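Local coordinates for protein interferon (Danio rerio, PDB 3PIV) that probably acts as a secreted antiviral cytokine of the type I interferon family, signalling by binding a cell-surface cytokine receptor, at residues A[151-154]-A[155-159]. Sequence-based numbering, arbitrary orientation.
Sequences MDII and ASNAR
Ser-156 grips the carbonyl of Asp-152 twice. Its backbone N lies 2.9 Å from Asp-152 O, and its hydroxyl adds a second bond, Ser-156 OG to Asp-152 O at 3.2 Å. The one oxygen accepts both, one from each face of the carbonyl plane. What brings the hydroxyl back over the preceding turn is chi1 of -76°, which sets OG beside its own backbone N and anti to the carbonyl carbon.

Three more i to i+4 backbone bonds cross between 151-154 and 155-159: Ala-155 N to Met-151 O, Asn-157 N to Ile-153 O and Ala-158 N to Ile-154 O. The middle one is the straightest at hydrogen (173°), while Ala-158 N to Ile-154 O, though short at 2.8 Å, bends to 140°. Arg-159 N to Ala-155 O carries the pattern one residue on.

Side chains meet one turn apart on the exposed face, where Ile-153 and Asn-157 run side by side. The methyl CG2 of Ile-153 touches the amide ND2 of Asn-157 at 3.4 Å. Asn-157 ND2 also lies near Ile-153 O, but its angle is too poor for a hydrogen bond.

On the inward side, Ala-155 rests on Tyr-10 of helix 10-23, Met-151 reaches Leu-55 and Leu-59 of helix 48-66, and Ile-154 packs on Tyr-40 of helix 37-44. The carboxylate of Asp-152 turns to helix 10-23: OD1 is hydrogen-bonded to Thr-14 OG1 and OD2 makes a salt bridge with Arg-11 NH1.

All this is the last turns of an amphipathic alpha-helix, the C-terminal helix 134-158 of the helical-bundle cytokine fold of type I interferons.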
loop_
_atom_site.group_PDB
_atom_site.type_symbol
_atom_site.label_atom_id
_atom_site.label_comp_id
_atom_site.label_asym_id
_atom_site.label_seq_id
_atom_site.Cartn_x
_atom_site.Cartn_y
_atom_site.Cartn_z
ATOM N N MET A 151 7.430 -1.614 -2.375
ATOM C CA MET A 151 7.218 -2.723 -1.449
ATOM C C MET A 151 7.853 -3.999 -1.963
ATOM O O MET A 151 8.398 -4.765 -1.201
ATOM C CB MET A 151 5.727 -2.948 -1.169
ATOM C CG MET A 151 5.107 -1.836 -0.333
ATOM S SD MET A 151 3.305 -1.843 -0.430
ATOM C CE MET A 151 2.923 -2.987 0.903
ATOM N N ASP A 152 7.789 -4.204 -3.267
ATOM C CA ASP A 152 8.333 -5.405 -3.892
ATOM C C ASP A 152 9.862 -5.476 -3.761
ATOM O O ASP A 152 10.443 -6.552 -3.621
ATOM C CB ASP A 152 7.921 -5.435 -5.366
ATOM C CG ASP A 152 8.452 -6.645 -6.095
ATOM O OD1 ASP A 152 7.904 -7.755 -5.896
ATOM O OD2 ASP A 152 9.412 -6.483 -6.872
ATOM N N ILE A 153 10.505 -4.319 -3.801
ATOM C CA ILE A 153 11.941 -4.245 -3.606
ATOM C C ILE A 153 12.266 -4.645 -2.175
ATOM O O ILE A 153 13.119 -5.482 -1.928
ATOM C CB ILE A 153 12.469 -2.826 -3.887
ATOM C CG1 ILE A 153 12.351 -2.504 -5.383
ATOM C CG2 ILE A 153 13.913 -2.682 -3.420
ATOM C CD1 ILE A 153 12.901 -1.140 -5.740
ATOM N N ILE A 154 11.555 -4.045 -1.235
ATOM C CA ILE A 154 11.721 -4.372 0.175
ATOM C C ILE A 154 11.490 -5.854 0.451
ATOM O O ILE A 154 12.214 -6.454 1.236
ATOM C CB ILE A 154 10.784 -3.526 1.042
ATOM C CG1 ILE A 154 11.253 -2.062 1.029
ATOM C CG2 ILE A 154 10.705 -4.091 2.459
ATOM C CD1 ILE A 154 10.204 -1.093 1.530
ATOM N N ALA A 155 10.481 -6.443 -0.183
ATOM C CA ALA A 155 10.216 -7.858 0.002
ATOM C C ALA A 155 11.370 -8.679 -0.566
ATOM O O ALA A 155 11.864 -9.592 0.092
ATOM C CB ALA A 155 8.894 -8.262 -0.644
ATOM N N SER A 156 11.800 -8.352 -1.783
ATOM C CA SER A 156 12.950 -9.028 -2.372
ATOM C C SER A 156 14.104 -9.001 -1.400
ATOM O O SER A 156 14.648 -10.048 -1.051
ATOM C CB SER A 156 13.402 -8.370 -3.683
ATOM O OG SER A 156 12.538 -8.701 -4.748
ATOM N N ASN A 157 14.490 -7.795 -0.978
ATOM C CA ASN A 157 15.671 -7.633 -0.130
ATOM C C ASN A 157 15.465 -8.298 1.222
ATOM O O ASN A 157 16.408 -8.783 1.832
ATOM C CB ASN A 157 16.039 -6.161 0.068
ATOM C CG ASN A 157 16.375 -5.437 -1.238
ATOM O OD1 ASN A 157 16.833 -6.038 -2.218
ATOM N ND2 ASN A 157 16.158 -4.124 -1.242
ATOM N N ALA A 158 14.223 -8.315 1.692
ATOM C CA ALA A 158 13.918 -8.921 2.981
ATOM C C ALA A 158 14.181 -10.427 2.926
ATOM O O ALA A 158 14.867 -10.978 3.792
ATOM C CB ALA A 158 12.485 -8.629 3.392
ATOM N N ARG A 159 13.641 -11.083 1.899
ATOM C CA ARG A 159 13.948 -12.486 1.625
ATOM C C ARG A 159 15.365 -12.592 1.040
ATOM O O ARG A 159 16.219 -13.311 1.559
ATOM C CB ARG A 159 12.918 -13.092 0.656
#